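PDB 6FJY: protein CsuE from Acinetobacter baumannii, which probably serves as the adhesive tip subunit of the Csu archaic chaperone-usher pili that support attachment and biofilm formation, and is held here by the chaperone CsuC. Local coordinates for residues B[16-21]-B[180-185]; B[207-212]-B[278-283]. One frame throughout, in Å; residues are numbered along the deposited sequence.

Overall arrangement
The two contacts come in series along the chain, 16-21 with 180-185 first and 207-212 with 278-283 after it, and their centres lie about 9 Å apart. Contact 1 sets helix 16-22 against strand 167-189, and contact 2 pairs strand 202-210 with strand 279-290. Strands 167-189 and 202-210 are neighbours in one sheet, so the two contacts are joined side by side in that sheet: the Cys-181 to Cys-210 disulfide ties them, and a probable backbone bond joins Arg-182 to Arg-209. Contact 1 thus sits where the N-terminal part of this elongated adhesin meets its C-terminal pilin part, while contact 2 carries the sheet on to strand 279-290 and also reaches the helix through Arg-209.

Contact 1: residues B[16-21]-B[180-185]; sequences SIYLME and DCRILA
Asp-180 reaches from the residue just before strand 181-185 to the first turn of helix 16-22. CB lies beside Ser-16, 3.8 Å from the backbone N of Ser-16. CG is set against CB of Ile-17 at 4.0 Å. OD1 stays within its own segment and takes a weak bond from NE of Arg-182, two residues on. OD2 does the work across the contact: the N-H of Tyr-18 points almost straight at it, though the bond from Tyr-18 N to Asp-180 OD2 is weak at 3.4 Å. The same OD2 accepts from NH2 of Arg-182 at 3.2 Å, on its syn side and somewhat out of the carboxylate plane. Because CG of Asp-180 stands anti to its own N (chi1 -168°), the carboxylate is carried to the amino end of the helix, whose dipole would be expected to stabilise the negative charge.

Arg-182 supplies the other half, bending at chi2 (-65°) to turn its guanidinium over Ile-17. CG2 of Ile-17 lies over one face, off toward the rim, 3.4 Å from CZ of Arg-182. At the far end NH1 of Arg-182 meets OE1 of Glu-21 at 3.2 Å, coming from above the carboxylate, with the two planes 71° apart. NH2 of Arg-182 is placed only 2.9 Å from N of Tyr-18; both are donors, so this is no hydrogen bond, and the exact placing is doubtful. The other oxygen of Glu-21 has a stronger partner in Arg-209, and Leu-4 of the CsuC chain packs on both Tyr-18 and Arg-182. The hydroxyl of Ser-16 is buried without a partner in the model. Together Glu-21, Arg-182 and Asp-180 form a salt-bridge network that pins a short helix crosswise on a strand of the pilin sheet, at the junction of the adhesin's two parts.

Contact 2: residues B[207-212]-B[278-283]; sequences GIRCSV and VTQQNY
Thr-279 holds OG1 between its backbone N and carbonyl carbon (chi1 58°), which swings the hydroxyl onto O of Cys-210 at 3.2 Å, above the carbonyl plane. That oxygen is gripped twice, since N of Thr-279 also donates to O of Cys-210 at 2.9 Å, nearly head-on. On the other face, Gln-280 runs its CG anti to the backbone N (chi1 -173°) and straight beyond, laying CG 3.8 Å from CG of Arg-209. Its amide oxygen then accepts from ND2 of Asn-282 at 2.7 Å, which helps orient the two amides. Gly-207 lies opposite, its CA 3.4 Å from OD1 of Asn-282.

Along the backbone, Ile-208 and Gln-281 form an antiparallel hydrogen-bonded pair, N to O 2.7 Å in both directions. CD1 of Ile-208 meets CE1 of the Tyr-283 ring obliquely at 3.9 Å.

In the sheet, strand 202-210 lies between strands 167-189 and 279-290. The Ile-208 and Tyr-283 face packs on Val-218 of strand 217-220, and the hydroxyl of Tyr-216 is hydrogen-bonded to both NE2 of Gln-281 and OH of Tyr-283; the Arg-209 face turns to helix 16-22, where Arg-209 packs on Ile-17 and pairs with Glu-21.

Contact 1: residues B[16-21]-B[180-185]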
ATOM      1  N   SER B  16      -8.091  -0.071  -0.800  1.00 53.18           N
ATOM      2  CA  SER B  16      -9.342  -0.542  -1.397  1.00 56.41           C
ATOM      3  C   SER B  16     -10.523  -0.444  -0.429  1.00 51.01           C
ATOM      4  O   SER B  16     -11.623  -0.038  -0.819  1.00 56.36           O
ATOM      5  CB  SER B  16      -9.172  -1.979  -1.892  1.00 49.44           C
ATOM      6  OG  SER B  16      -8.847  -2.849  -0.829  1.00 56.74           O
ATOM      7  N   ILE B  17     -10.326  -0.857   0.821  1.00 55.64           N
ATOM      8  CA  ILE B  17     -11.413  -0.838   1.800  1.00 57.35           C
ATOM      9  C   ILE B  17     -11.818   0.600   2.124  1.00 55.55           C
ATOM     10  O   ILE B  17     -13.001   0.952   2.079  1.00 44.58           O
ATOM     11  CB  ILE B  17     -10.997  -1.632   3.047  1.00 59.86           C
ATOM     12  CG1 ILE B  17     -10.793  -3.098   2.650  1.00 69.05           C
ATOM     13  CG2 ILE B  17     -12.030  -1.490   4.165  1.00 58.99           C
ATOM     14  CD1 ILE B  17     -10.272  -4.004   3.759  1.00 64.83           C
ATOM     15  N   TYR B  18     -10.832   1.460   2.406  1.00 59.45           N
ATOM     16  CA  TYR B  18     -11.092   2.885   2.568  1.00 53.16           C
ATOM     17  C   TYR B  18     -11.837   3.457   1.366  1.00 52.71           C
ATOM     18  O   TYR B  18     -12.705   4.322   1.517  1.00 42.95           O
ATOM     19  CB  TYR B  18      -9.767   3.623   2.779  1.00 57.95           C
ATOM     20  CG  TYR B  18      -9.904   5.052   3.267  1.00 76.27           C
ATOM     21  CD1 TYR B  18     -10.038   5.331   4.623  1.00 81.94           C
ATOM     22  CD2 TYR B  18      -9.909   6.119   2.375  1.00 75.70           C
ATOM     23  CE1 TYR B  18     -10.166   6.633   5.076  1.00 83.97           C
ATOM     24  CE2 TYR B  18     -10.039   7.423   2.821  1.00 70.96           C
ATOM     25  CZ  TYR B  18     -10.162   7.672   4.172  1.00 73.23           C
ATOM     26  OH  TYR B  18     -10.282   8.964   4.622  1.00 72.24           O
ATOM     27  N   LEU B  19     -11.500   2.985   0.162  1.00 53.15           N
ATOM     28  CA  LEU B  19     -12.215   3.395  -1.043  1.00 48.39           C
ATOM     29  C   LEU B  19     -13.675   2.955  -0.997  1.00 59.48           C
ATOM     30  O   LEU B  19     -14.569   3.706  -1.394  1.00 60.93           O
ATOM     31  CB  LEU B  19     -11.533   2.819  -2.283  1.00 45.01           C
ATOM     32  CG  LEU B  19     -12.278   3.045  -3.613  1.00 56.21           C
ATOM     33  CD1 LEU B  19     -12.439   4.527  -3.897  1.00 48.66           C
ATOM     34  CD2 LEU B  19     -11.581   2.343  -4.795  1.00 53.02           C
ATOM     35  N   MET B  20     -13.927   1.729  -0.535  1.00 59.50           N
ATOM     36  CA  MET B  20     -15.295   1.234  -0.433  1.00 54.46           C
ATOM     37  C   MET B  20     -16.083   2.024   0.610  1.00 51.80           C
ATOM     38  O   MET B  20     -17.192   2.499   0.340  1.00 44.57           O
ATOM     39  CB  MET B  20     -15.272  -0.257  -0.086  1.00 58.04           C
ATOM     40  CG  MET B  20     -16.649  -0.892   0.105  1.00 70.45           C
ATOM     41  SD  MET B  20     -16.589  -2.690  -0.012  1.00 47.34           S
ATOM     42  CE  MET B  20     -15.303  -3.059   1.155  1.00 60.08           C
ATOM     43  N   GLU B  21     -15.499   2.206   1.797  1.00 45.33           N
ATOM     44  CA  GLU B  21     -16.219   2.814   2.910  1.00 60.46           C
ATOM     45  C   GLU B  21     -16.255   4.337   2.834  1.00 55.32           C
ATOM     46  O   GLU B  21     -17.208   4.950   3.320  1.00 55.52           O
ATOM     47  CB  GLU B  21     -15.590   2.362   4.231  1.00 53.55           C
ATOM     48  CG  GLU B  21     -15.591   0.835   4.437  1.00 64.88           C
ATOM     49  CD  GLU B  21     -14.913   0.406   5.728  1.00 70.65           C
ATOM     50  OE1 GLU B  21     -14.057   1.159   6.231  1.00 65.48           O
ATOM     51  OE2 GLU B  21     -15.237  -0.686   6.241  1.00 70.36           O
ATOM     52  N   ASP B 180      -4.927  -3.556   1.469  1.00 68.51           N
ATOM     53  CA  ASP B 180      -5.487  -2.887   2.632  1.00 75.08           C
ATOM     54  C   ASP B 180      -6.051  -3.946   3.569  1.00 59.04           C
ATOM     55  O   ASP B 180      -6.728  -4.876   3.121  1.00 57.99           O
ATOM     56  CB  ASP B 180      -6.577  -1.891   2.197  1.00 75.70           C
ATOM     57  CG  ASP B 180      -7.015  -0.952   3.309  1.00 71.69           C
ATOM     58  OD1 ASP B 180      -6.514  -1.082   4.447  1.00 71.12           O
ATOM     59  OD2 ASP B 180      -7.863  -0.073   3.034  1.00 57.35           O
ATOM     60  N   CYS B 181      -5.769  -3.799   4.861  1.00 63.90           N
ATOM     61  CA  CYS B 181      -6.228  -4.747   5.871  1.00 55.45           C
ATOM     62  C   CYS B 181      -6.657  -3.996   7.120  1.00 63.82           C
ATOM     63  O   CYS B 181      -5.992  -3.043   7.535  1.00 65.83           O
ATOM     64  CB  CYS B 181      -5.136  -5.775   6.225  1.00 47.18           C
ATOM     65  SG  CYS B 181      -4.809  -6.993   4.933  1.00 42.39           S
ATOM     66  N   ARG B 182      -7.779  -4.422   7.706  1.00 68.11           N
ATOM     67  CA  ARG B 182      -8.215  -3.961   9.018  1.00 61.70           C
ATOM     68  C   ARG B 182      -8.272  -5.138   9.983  1.00 56.19           C
ATOM     69  O   ARG B 182      -8.765  -6.215   9.633  1.00 40.92           O
ATOM     70  CB  ARG B 182      -9.590  -3.292   8.958  1.00 61.09           C
ATOM     71  CG  ARG B 182      -9.782  -2.384   7.767  1.00 84.63           C
ATOM     72  CD  ARG B 182      -8.851  -1.177   7.802  1.00 95.12           C
ATOM     73  NE  ARG B 182      -8.960  -0.383   6.579  1.00 90.34           N
ATOM     74  CZ  ARG B 182     -10.018   0.356   6.264  1.00104.40           C
ATOM     75  NH1 ARG B 182     -11.069   0.412   7.074  1.00110.27           N
ATOM     76  NH2 ARG B 182     -10.027   1.038   5.129  1.00112.99           N
ATOM     77  N   ILE B 183      -7.778  -4.915  11.205  1.00 58.81           N
ATOM     78  CA  ILE B 183      -7.755  -5.914  12.268  1.00 52.73           C
ATOM     79  C   ILE B 183      -8.681  -5.473  13.392  1.00 64.43           C
ATOM     80  O   ILE B 183      -8.643  -4.314  13.821  1.00 46.49           O
ATOM     81  CB  ILE B 183      -6.340  -6.115  12.833  1.00 55.54           C
ATOM     82  CG1 ILE B 183      -5.334  -6.427  11.724  1.00 68.13           C
ATOM     83  CG2 ILE B 183      -6.354  -7.213  13.899  1.00 52.53           C
ATOM     84  CD1 ILE B 183      -3.906  -6.308  12.199  1.00 70.54           C
ATOM     85  N   LEU B 184      -9.479  -6.412  13.899  1.00 65.69           N
ATOM     86  CA  LEU B 184     -10.345  -6.178  15.053  1.00 64.72           C
ATOM     87  C   LEU B 184     -10.163  -7.334  16.031  1.00 62.82           C
ATOM     88  O   LEU B 184     -10.467  -8.485  15.700  1.00 53.18           O
ATOM     89  CB  LEU B 184     -11.805  -6.047  14.629  1.00 82.93           C
ATOM     90  CG  LEU B 184     -12.791  -5.602  15.708  1.00 99.90           C
ATOM     91  CD1 LEU B 184     -12.313  -4.325  16.389  1.00104.16           C
ATOM     92  CD2 LEU B 184     -14.170  -5.403  15.095  1.00108.67           C
ATOM     93  N   ALA B 185      -9.651  -7.025  17.225  1.00 70.75           N
ATOM     94  CA  ALA B 185      -9.359  -8.023  18.252  1.00 72.15           C
ATOM     95  C   ALA B 185      -9.797  -7.473  19.604  1.00 70.64           C
ATOM     96  O   ALA B 185      -9.139  -6.592  20.167  1.00 64.11           O
ATOM     97  CB  ALA B 185      -7.873  -8.388  18.261  1.00 55.76           C
TER

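Contact 2: residues B[207-212]-B[278-283]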
ATOM      1  N   GLY B 207     -11.031 -10.830  14.118  1.00 60.52           N
ATOM      2  CA  GLY B 207     -11.462 -10.628  12.745  1.00 51.76           C
ATOM      3  C   GLY B 207     -10.502  -9.759  11.956  1.00 58.53           C
ATOM      4  O   GLY B 207      -9.980  -8.767  12.471  1.00 47.89           O
ATOM      5  N   ILE B 208     -10.294 -10.128  10.691  1.00 60.81           N
ATOM      6  CA  ILE B 208      -9.400  -9.401   9.793  1.00 54.48           C
ATOM      7  C   ILE B 208     -10.084  -9.251   8.438  1.00 53.44           C
ATOM      8  O   ILE B 208     -10.393 -10.248   7.776  1.00 44.63           O
ATOM      9  CB  ILE B 208      -8.036 -10.094   9.629  1.00 60.75           C
ATOM     10  CG1 ILE B 208      -7.325 -10.185  10.980  1.00 54.61           C
ATOM     11  CG2 ILE B 208      -7.162  -9.338   8.611  1.00 46.07           C
ATOM     12  CD1 ILE B 208      -5.926 -10.748  10.890  1.00 61.89           C
ATOM     13  N   ARG B 209     -10.324  -8.009   8.037  1.00 58.81           N
ATOM     14  CA  ARG B 209     -10.907  -7.673   6.747  1.00 68.61           C
ATOM     15  C   ARG B 209      -9.769  -7.185   5.862  1.00 60.47           C
ATOM     16  O   ARG B 209      -9.218  -6.104   6.092  1.00 45.27           O
ATOM     17  CB  ARG B 209     -11.992  -6.610   6.901  1.00 71.73           C
ATOM     18  CG  ARG B 209     -13.021  -6.940   7.981  1.00 93.05           C
ATOM     19  CD  ARG B 209     -13.928  -5.755   8.309  1.00101.66           C
ATOM     20  NE  ARG B 209     -14.528  -5.174   7.111  1.00107.20           N
ATOM     21  CZ  ARG B 209     -14.412  -3.899   6.755  1.00100.48           C
ATOM     22  NH1 ARG B 209     -13.731  -3.053   7.517  1.00 81.75           N
ATOM     23  NH2 ARG B 209     -14.995  -3.466   5.643  1.00113.95           N
ATOM     24  N   CYS B 210      -9.399  -7.994   4.878  1.00 64.11           N
ATOM     25  CA  CYS B 210      -8.304  -7.677   3.976  1.00 59.91           C
ATOM     26  C   CYS B 210      -8.793  -7.616   2.532  1.00 66.94           C
ATOM     27  O   CYS B 210      -9.792  -8.241   2.158  1.00 52.04           O
ATOM     28  CB  CYS B 210      -7.157  -8.706   4.072  1.00 57.92           C
ATOM     29  SG  CYS B 210      -6.010  -8.542   5.421  1.00 42.51           S
ATOM     30  N   SER B 211      -8.076  -6.843   1.727  1.00 80.48           N
ATOM     31  CA  SER B 211      -8.303  -6.822   0.296  1.00 66.88           C
ATOM     32  C   SER B 211      -7.986  -8.189  -0.306  1.00 68.74           C
ATOM     33  O   SER B 211      -7.324  -9.035   0.307  1.00 55.42           O
ATOM     34  CB  SER B 211      -7.462  -5.724  -0.348  1.00 54.22           C
ATOM     35  OG  SER B 211      -6.102  -5.857   0.013  1.00 64.39           O
ATOM     36  N   VAL B 212      -8.438  -8.387  -1.545  1.00 87.61           N
ATOM     37  CA  VAL B 212      -8.700  -9.745  -2.033  1.00 80.85           C
ATOM     38  C   VAL B 212      -7.437 -10.610  -2.048  1.00 84.83           C
ATOM     39  O   VAL B 212      -7.417 -11.717  -1.493  1.00 97.82           O
ATOM     40  CB  VAL B 212      -9.379  -9.703  -3.411  1.00 86.47           C
ATOM     41  CG1 VAL B 212      -8.500  -9.065  -4.466  1.00 80.08           C
ATOM     42  CG2 VAL B 212      -9.800 -11.092  -3.810  1.00 98.56           C
ATOM     43  N   VAL B 278     -12.818  -8.082  -1.776  1.00 70.44           N
ATOM     44  CA  VAL B 278     -12.656  -7.864  -0.348  1.00 83.52           C
ATOM     45  C   VAL B 278     -13.054  -9.109   0.430  1.00 81.68           C
ATOM     46  O   VAL B 278     -14.195  -9.561   0.366  1.00 85.74           O
ATOM     47  CB  VAL B 278     -13.456  -6.655   0.123  1.00 88.41           C
ATOM     48  CG1 VAL B 278     -13.380  -6.539   1.639  1.00 85.97           C
ATOM     49  CG2 VAL B 278     -12.925  -5.400  -0.537  1.00 96.61           C
ATOM     50  N   THR B 279     -12.095  -9.664   1.159  1.00 76.47           N
ATOM     51  CA  THR B 279     -12.309 -10.866   1.940  1.00 57.71           C
ATOM     52  C   THR B 279     -12.295 -10.519   3.413  1.00 69.75           C
ATOM     53  O   THR B 279     -11.904  -9.420   3.822  1.00 67.73           O
ATOM     54  CB  THR B 279     -11.247 -11.927   1.636  1.00 71.65           C
ATOM     55  OG1 THR B 279      -9.945 -11.393   1.909  1.00 69.85           O
ATOM     56  CG2 THR B 279     -11.332 -12.366   0.174  1.00 84.05           C
ATOM     57  N   GLN B 280     -12.749 -11.477   4.209  1.00 77.47           N
ATOM     58  CA  GLN B 280     -12.703 -11.343   5.651  1.00 72.22           C
ATOM     59  C   GLN B 280     -12.335 -12.687   6.244  1.00 66.72           C
ATOM     60  O   GLN B 280     -12.895 -13.722   5.869  1.00 53.29           O
ATOM     61  CB  GLN B 280     -14.033 -10.862   6.219  1.00 78.20           C
ATOM     62  CG  GLN B 280     -13.974 -10.562   7.700  1.00 92.61           C
ATOM     63  CD  GLN B 280     -15.334 -10.226   8.260  1.00 95.81           C
ATOM     64  OE1 GLN B 280     -15.743 -10.766   9.289  1.00 98.18           O
ATOM     65  NE2 GLN B 280     -16.055  -9.340   7.572  1.00 84.45           N
ATOM     66  N   GLN B 281     -11.376 -12.664   7.148  1.00 49.77           N
ATOM     67  CA  GLN B 281     -10.981 -13.846   7.886  1.00 63.25           C
ATOM     68  C   GLN B 281     -11.381 -13.642   9.339  1.00 55.21           C
ATOM     69  O   GLN B 281     -11.318 -12.525   9.861  1.00 55.60           O
ATOM     70  CB  GLN B 281      -9.471 -14.122   7.762  1.00 56.32           C
ATOM     71  CG  GLN B 281      -9.005 -14.646   6.395  1.00 63.10           C
ATOM     72  CD  GLN B 281      -8.927 -13.561   5.322  1.00 69.13           C
ATOM     73  OE1 GLN B 281      -9.552 -13.669   4.260  1.00 64.90           O
ATOM     74  NE2 GLN B 281      -8.154 -12.513   5.596  1.00 72.06           N
ATOM     75  N   ASN B 282     -11.828 -14.716   9.972  1.00 59.99           N
ATOM     76  CA  ASN B 282     -12.166 -14.714  11.385  1.00 61.66           C
ATOM     77  C   ASN B 282     -11.492 -15.920  12.010  1.00 54.75           C
ATOM     78  O   ASN B 282     -11.533 -17.020  11.448  1.00 47.55           O
ATOM     79  CB  ASN B 282     -13.687 -14.743  11.613  1.00 56.90           C
ATOM     80  CG  ASN B 282     -14.333 -13.376  11.440  1.00 56.00           C
ATOM     81  OD1 ASN B 282     -14.214 -12.496  12.302  1.00 50.72           O
ATOM     82  ND2 ASN B 282     -15.034 -13.200  10.336  1.00 61.30           N
ATOM     83  N   TYR B 283     -10.855 -15.699  13.154  1.00 62.42           N
ATOM     84  CA  TYR B 283     -10.017 -16.694  13.808  1.00 61.29           C
ATOM     85  C   TYR B 283     -10.614 -16.958  15.181  1.00 63.18           C
ATOM     86  O   TYR B 283     -10.654 -16.061  16.029  1.00 42.62           O
ATOM     87  CB  TYR B 283      -8.568 -16.206  13.901  1.00 60.30           C
ATOM     88  CG  TYR B 283      -7.966 -15.880  12.549  1.00 60.05           C
ATOM     89  CD1 TYR B 283      -8.130 -14.615  11.968  1.00 50.96           C
ATOM     90  CD2 TYR B 283      -7.231 -16.836  11.853  1.00 48.63           C
ATOM     91  CE1 TYR B 283      -7.575 -14.317  10.728  1.00 45.83           C
ATOM     92  CE2 TYR B 283      -6.686 -16.555  10.606  1.00 50.54           C
ATOM     93  CZ  TYR B 283      -6.864 -15.293  10.051  1.00 53.46           C
ATOM     94  OH  TYR B 283      -6.322 -15.009   8.828  1.00 41.95           O
TER